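Local structure of phist (4JLE) at residues 25-30 with 40-45; 60-65 with 89-94. The protein is a PHIST-domain protein of the malaria parasite that binds the virulence factor PfEMP1 and travels with it to knobs on the infected red-cell surface. All blocks are in the same frame, centred on the assembly; numbering follows the deposited sequence.

Contact 1 of 2, residues 25-30 with 40-45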
loop_
_atom_site.group_PDB
_atom_site.type_symbol
_atom_site.label_atom_id
_atom_site.label_comp_id
_atom_site.label_asym_id
_atom_site.label_seq_id
_atom_site.Cartn_x
_atom_site.Cartn_y
_atom_site.Cartn_z
ATOM N N ASN B 25 -3.737 25.703 8.727
ATOM C CA ASN B 25 -2.884 26.830 8.319
ATOM C C ASN B 25 -2.559 27.730 9.537
ATOM O O ASN B 25 -1.411 28.107 9.730
ATOM C CB ASN B 25 -3.525 27.633 7.177
ATOM C CG ASN B 25 -3.516 26.876 5.854
ATOM O OD1 ASN B 25 -2.657 26.018 5.597
ATOM N ND2 ASN B 25 -4.482 27.172 4.982
ATOM N N GLU B 26 -3.550 27.969 10.391
ATOM C CA GLU B 26 -3.434 28.728 11.634
ATOM C C GLU B 26 -2.347 28.120 12.522
ATOM O O GLU B 26 -1.470 28.841 12.999
ATOM C CB GLU B 26 -4.779 28.697 12.341
ATOM C CG GLU B 26 -5.147 29.961 13.071
ATOM C CD GLU B 26 -6.394 29.778 13.912
ATOM O OE1 GLU B 26 -6.300 29.978 15.146
ATOM O OE2 GLU B 26 -7.448 29.402 13.347
ATOM N N MET B 27 -2.385 26.783 12.699
ATOM C CA MET B 27 -1.432 26.031 13.499
ATOM C C MET B 27 -0.034 26.132 12.918
ATOM O O MET B 27 0.904 26.405 13.668
ATOM C CB MET B 27 -1.859 24.563 13.590
ATOM C CG MET B 27 -2.862 24.297 14.670
ATOM S SD MET B 27 -3.267 22.545 14.656
ATOM C CE MET B 27 -3.647 22.327 16.283
ATOM N N ILE B 28 0.101 25.936 11.584
ATOM C CA ILE B 28 1.384 26.018 10.878
ATOM C C ILE B 28 2.005 27.413 11.066
ATOM O O ILE B 28 3.173 27.519 11.454
ATOM C CB ILE B 28 1.235 25.662 9.366
ATOM C CG1 ILE B 28 0.835 24.195 9.157
ATOM C CG2 ILE B 28 2.519 25.984 8.562
ATOM C CD1 ILE B 28 0.163 23.925 7.745
ATOM N N ASN B 29 1.202 28.458 10.831
ATOM C CA ASN B 29 1.595 29.855 10.844
ATOM C C ASN B 29 1.551 30.503 12.232
ATOM O O ASN B 29 1.680 31.730 12.303
ATOM C CB ASN B 29 0.690 30.659 9.883
ATOM C CG ASN B 29 0.754 30.235 8.437
ATOM O OD1 ASN B 29 1.732 29.623 7.974
ATOM N ND2 ASN B 29 -0.319 30.550 7.706
ATOM N N SER B 30 1.381 29.710 13.324
ATOM C CA SER B 30 1.319 30.244 14.683
ATOM C C SER B 30 2.637 30.912 15.070
ATOM O O SER B 30 3.723 30.448 14.669
ATOM C CB SER B 30 0.976 29.137 15.674
ATOM O OG SER B 30 1.008 29.613 17.008
ATOM N N MET B 40 1.072 18.423 16.214
ATOM C CA MET B 40 1.855 17.796 15.137
ATOM C C MET B 40 1.106 16.617 14.552
ATOM O O MET B 40 1.090 16.444 13.333
ATOM C CB MET B 40 3.235 17.341 15.648
ATOM C CG MET B 40 4.172 18.528 16.036
ATOM S SD MET B 40 5.863 17.920 16.331
ATOM C CE MET B 40 5.899 17.750 18.172
ATOM N N ASN B 41 0.428 15.838 15.422
ATOM C CA ASN B 41 -0.343 14.672 15.018
ATOM C C ASN B 41 -1.581 15.099 14.237
ATOM O O ASN B 41 -1.839 14.541 13.176
ATOM C CB ASN B 41 -0.696 13.809 16.240
ATOM C CG ASN B 41 0.475 13.054 16.857
ATOM O OD1 ASN B 41 1.596 13.032 16.331
ATOM N ND2 ASN B 41 0.235 12.411 17.987
ATOM N N ILE B 42 -2.292 16.137 14.714
ATOM C CA ILE B 42 -3.463 16.691 14.020
ATOM C C ILE B 42 -3.040 17.078 12.608
ATOM O O ILE B 42 -3.718 16.694 11.657
ATOM C CB ILE B 42 -4.075 17.912 14.819
ATOM C CG1 ILE B 42 -4.895 17.425 16.023
ATOM C CG2 ILE B 42 -4.903 18.879 13.894
ATOM C CD1 ILE B 42 -5.082 18.433 17.129
ATOM N N ILE B 43 -1.917 17.825 12.471
ATOM C CA ILE B 43 -1.460 18.319 11.169
ATOM C C ILE B 43 -1.069 17.140 10.255
ATOM O O ILE B 43 -1.428 17.151 9.081
ATOM C CB ILE B 43 -0.298 19.374 11.310
ATOM C CG1 ILE B 43 -0.803 20.690 11.950
ATOM C CG2 ILE B 43 0.344 19.703 9.945
ATOM C CD1 ILE B 43 0.317 21.600 12.511
ATOM N N PHE B 44 -0.369 16.126 10.792
ATOM C CA PHE B 44 0.048 15.008 9.965
ATOM C C PHE B 44 -1.153 14.170 9.534
ATOM O O PHE B 44 -1.145 13.686 8.408
ATOM C CB PHE B 44 1.135 14.153 10.644
ATOM C CG PHE B 44 2.535 14.738 10.532
ATOM C CD1 PHE B 44 3.057 15.118 9.293
ATOM C CD2 PHE B 44 3.353 14.859 11.657
ATOM C CE1 PHE B 44 4.354 15.652 9.192
ATOM C CE2 PHE B 44 4.654 15.362 11.550
ATOM C CZ PHE B 44 5.139 15.770 10.320
ATOM N N SER B 45 -2.205 14.046 10.401
ATOM C CA SER B 45 -3.442 13.320 10.064
ATOM C C SER B 45 -4.153 14.016 8.910
ATOM O O SER B 45 -4.550 13.363 7.958
ATOM C CB SER B 45 -4.368 13.229 11.268
ATOM O OG SER B 45 -3.845 12.332 12.231
#
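The carbonyl O of N41, just before the touching pair I42 and I43, accepts two bonds from S45. The contact lies at one end of the three-helix bundle of the PHIST domain. Here the short helix 21-28 packs on the start of the long helix 37-72, and strand 34-36 lies on the connection between them. One bond to N41 O comes from S45 N at 2.8 Å and is the normal helix bond. The other comes from the hydroxyl S45 OG, 3.1 Å from N41 O. OG approaches at a C=O...OG angle of 136° and sits above the carbonyl plane, not on a lone pair. S45 thus turns its hydroxyl back onto its own helix.

No hydrogen bond crosses between 25-30 and 40-45; the touching groups are apolar. M27 and I43 carry most of the contact, in nearly equal shares. The CG of M27 stands beside the backbone N (chi1 -84°), and beyond CG the chain runs extended (chi2 180°). This brings M27 SD within 4.1 Å of both I42 CG2 and I43 CG1. M27 and I42 cross at about a right angle. M27 and I43 instead slide past each other in opposite directions, so each touches the other at two points. I35 also packs on I43, and I24 on I42.

The second subunit covers this end as well. Its F120 packs on I43 and its L124 on I28, while F44 meets F107 and F120 of that subunit edge-to-face. Helix 21-28 stops here, and N29 is the first residue to leave helical geometry. The methyl I43 CD1 bridges two neighbours on that last turn: it lies 3.8 Å from M27 CB and 4.3 Å from I28 CG1.

Contact 2 of 2, residues 60-65 with 89-94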
loop_
_atom_site.group_PDB
_atom_site.type_symbol
_atom_site.label_atom_id
_atom_site.label_comp_id
_atom_site.label_asym_id
_atom_site.label_seq_id
_atom_site.Cartn_x
_atom_site.Cartn_y
_atom_site.Cartn_z
ATOM N N GLU B 60 -7.745 8.483 -11.053
ATOM C CA GLU B 60 -8.956 8.731 -11.844
ATOM C C GLU B 60 -8.591 9.353 -13.182
ATOM O O GLU B 60 -9.103 8.937 -14.215
ATOM C CB GLU B 60 -9.919 9.678 -11.084
ATOM C CG GLU B 60 -10.707 9.020 -9.968
ATOM C CD GLU B 60 -11.445 9.921 -8.982
ATOM O OE1 GLU B 60 -11.605 11.133 -9.260
ATOM O OE2 GLU B 60 -11.858 9.408 -7.917
ATOM N N ASN B 61 -7.698 10.353 -13.151
ATOM C CA ASN B 61 -7.233 11.072 -14.336
ATOM C C ASN B 61 -6.489 10.124 -15.292
ATOM O O ASN B 61 -6.687 10.231 -16.497
ATOM C CB ASN B 61 -6.371 12.283 -13.945
ATOM C CG ASN B 61 -7.156 13.389 -13.256
ATOM O OD1 ASN B 61 -8.393 13.442 -13.314
ATOM N ND2 ASN B 61 -6.452 14.297 -12.577
ATOM N N ILE B 62 -5.682 9.185 -14.760
ATOM C CA ILE B 62 -4.964 8.211 -15.593
ATOM C C ILE B 62 -5.992 7.302 -16.272
ATOM O O ILE B 62 -5.952 7.145 -17.485
ATOM C CB ILE B 62 -3.918 7.401 -14.771
ATOM C CG1 ILE B 62 -2.810 8.319 -14.192
ATOM C CG2 ILE B 62 -3.335 6.250 -15.611
ATOM C CD1 ILE B 62 -2.045 7.752 -12.988
ATOM N N PHE B 63 -6.922 6.745 -15.491
ATOM C CA PHE B 63 -7.960 5.824 -15.950
ATOM C C PHE B 63 -8.937 6.490 -16.964
ATOM O O PHE B 63 -9.397 5.823 -17.908
ATOM C CB PHE B 63 -8.705 5.214 -14.743
ATOM C CG PHE B 63 -7.878 4.289 -13.846
ATOM C CD1 PHE B 63 -6.724 3.665 -14.324
ATOM C CD2 PHE B 63 -8.284 4.009 -12.545
ATOM C CE1 PHE B 63 -5.963 2.822 -13.500
ATOM C CE2 PHE B 63 -7.534 3.149 -11.728
ATOM C CZ PHE B 63 -6.377 2.564 -12.213
ATOM N N LYS B 64 -9.199 7.803 -16.806
ATOM C CA LYS B 64 -10.037 8.548 -17.739
ATOM C C LYS B 64 -9.317 8.636 -19.080
ATOM O O LYS B 64 -9.931 8.431 -20.128
ATOM C CB LYS B 64 -10.371 9.954 -17.185
ATOM C CG LYS B 64 -11.304 10.769 -18.055
ATOM C CD LYS B 64 -11.845 11.934 -17.263
ATOM C CE LYS B 64 -12.790 12.731 -18.101
ATOM N NZ LYS B 64 -13.406 13.845 -17.320
ATOM N N PHE B 65 -8.009 8.922 -19.036
ATOM C CA PHE B 65 -7.189 9.022 -20.230
ATOM C C PHE B 65 -7.123 7.669 -20.960
ATOM O O PHE B 65 -7.268 7.643 -22.180
ATOM C CB PHE B 65 -5.776 9.528 -19.879
ATOM C CG PHE B 65 -4.851 9.570 -21.063
ATOM C CD1 PHE B 65 -4.901 10.623 -21.963
ATOM C CD2 PHE B 65 -3.962 8.528 -21.307
ATOM C CE1 PHE B 65 -4.081 10.636 -23.087
ATOM C CE2 PHE B 65 -3.145 8.535 -22.432
ATOM C CZ PHE B 65 -3.217 9.582 -23.323
ATOM N N PHE B 89 -2.571 -1.233 -7.625
ATOM C CA PHE B 89 -1.698 -1.933 -6.685
ATOM C C PHE B 89 -0.262 -1.476 -6.786
ATOM O O PHE B 89 0.425 -1.317 -5.779
ATOM C CB PHE B 89 -1.752 -3.441 -6.974
ATOM C CG PHE B 89 -3.042 -4.153 -6.600
ATOM C CD1 PHE B 89 -3.530 -4.110 -5.289
ATOM C CD2 PHE B 89 -3.699 -4.960 -7.523
ATOM C CE1 PHE B 89 -4.685 -4.804 -4.936
ATOM C CE2 PHE B 89 -4.869 -5.647 -7.171
ATOM C CZ PHE B 89 -5.329 -5.598 -5.870
ATOM N N GLU B 90 0.217 -1.320 -8.003
ATOM C CA GLU B 90 1.595 -0.870 -8.269
ATOM C C GLU B 90 1.782 0.599 -7.827
ATOM O O GLU B 90 2.783 0.909 -7.184
ATOM C CB GLU B 90 1.926 -1.034 -9.743
ATOM C CG GLU B 90 1.928 -2.488 -10.190
ATOM C CD GLU B 90 2.472 -2.669 -11.589
ATOM O OE1 GLU B 90 1.665 -2.729 -12.546
ATOM O OE2 GLU B 90 3.716 -2.673 -11.735
ATOM N N MET B 91 0.780 1.461 -8.110
ATOM C CA MET B 91 0.779 2.884 -7.715
ATOM C C MET B 91 0.728 3.034 -6.189
ATOM O O MET B 91 1.497 3.836 -5.646
ATOM C CB MET B 91 -0.353 3.650 -8.401
ATOM C CG MET B 91 -0.124 3.763 -9.889
ATOM S SD MET B 91 -1.287 4.801 -10.787
ATOM C CE MET B 91 -2.678 3.745 -10.971
ATOM N N GLN B 92 -0.094 2.191 -5.491
ATOM C CA GLN B 92 -0.150 2.138 -4.021
ATOM C C GLN B 92 1.228 1.799 -3.471
ATOM O O GLN B 92 1.692 2.470 -2.558
ATOM C CB GLN B 92 -1.185 1.120 -3.501
ATOM C CG GLN B 92 -2.656 1.515 -3.745
ATOM C CD GLN B 92 -3.279 2.369 -2.648
ATOM O OE1 GLN B 92 -2.818 3.481 -2.353
ATOM N NE2 GLN B 92 -4.381 1.891 -2.053
ATOM N N GLY B 93 1.894 0.828 -4.095
ATOM C CA GLY B 93 3.237 0.385 -3.741
ATOM C C GLY B 93 4.276 1.497 -3.774
ATOM O O GLY B 93 5.095 1.628 -2.859
ATOM N N TYR B 94 4.233 2.322 -4.824
ATOM C CA TYR B 94 5.128 3.461 -4.972
ATOM C C TYR B 94 4.802 4.556 -3.957
ATOM O O TYR B 94 5.725 5.142 -3.401
ATOM C CB TYR B 94 5.063 4.008 -6.399
ATOM C CG TYR B 94 6.025 3.293 -7.314
ATOM C CD1 TYR B 94 7.391 3.584 -7.291
ATOM C CD2 TYR B 94 5.587 2.279 -8.164
ATOM C CE1 TYR B 94 8.287 2.908 -8.119
ATOM C CE2 TYR B 94 6.466 1.629 -9.029
ATOM C CZ TYR B 94 7.817 1.943 -9.001
ATOM O OH TYR B 94 8.694 1.295 -9.844
#
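M91 meets two neighbours of helix 37-72, I62 and F63, with the last two atoms of its side chain. The sulfur touches the isoleucine: M91 SD is 3.8 Å from I62 CD1. The terminal methyl touches the phenylalanine: M91 CE is 4.1 Å from F63 CZ. Both contacts are apolar, and no hydrogen bond crosses between 60-65 and 89-94.

The shape of M91 explains this division. CG lies beside the backbone N and opposite the carbonyl carbon. The chain then runs nearly straight through chi2 and carries SD away from its own helix. At chi3 (-80°) it bends, which turns CE aside from the line of the chain and toward the F63 ring. M91 thus gives its sulfur to I62 and its methyl to F63.

I62 places its CG1 branch beside the backbone N (chi1 -63°), and the chain then extends to CD1. I62 and M91 slide past each other in opposite directions. F63 holds its ring beside the backbone N too. Its CB does not aim straight at the other helix, yet the far end of the ring comes nearer. M91 CE approaches the tip atom CZ obliquely, as the two side chains come from opposite directions.

The backbones stay well apart, with I62 CA and M91 CA 11.1 Å from each other. More of the fold surrounds this spot. F84 stacks on F63, F55 packs on M91, and W142 of the second subunit packs on both I62 and M91. Nearby, F65 makes a cation-pi contact with K143 of that subunit.

The two long helices, 37-72 and 77-110, run antiparallel here. This is the buried seam of a helical hairpin, two of the helices of the three-helix bundle that makes the PHIST domain.

Both contacts use helix 37-72, near its start in contact 1 and further along in contact 2. Their centres lie 29 Å apart, and they do not touch. Contact 1 is partly buried and lies far from the middle of the chain, about 22 Å centre to centre. It joins a short N-terminal helix to the bundle. Contact 2 is buried, about 13 Å from the chain centre, and pairs two long helices. Each is apolar and turns on one methionine against isoleucine. Contact 1 uses an extended methionine and three isoleucines, whereas contact 2 uses a bent one and adds an aromatic ring. The second subunit packs on both.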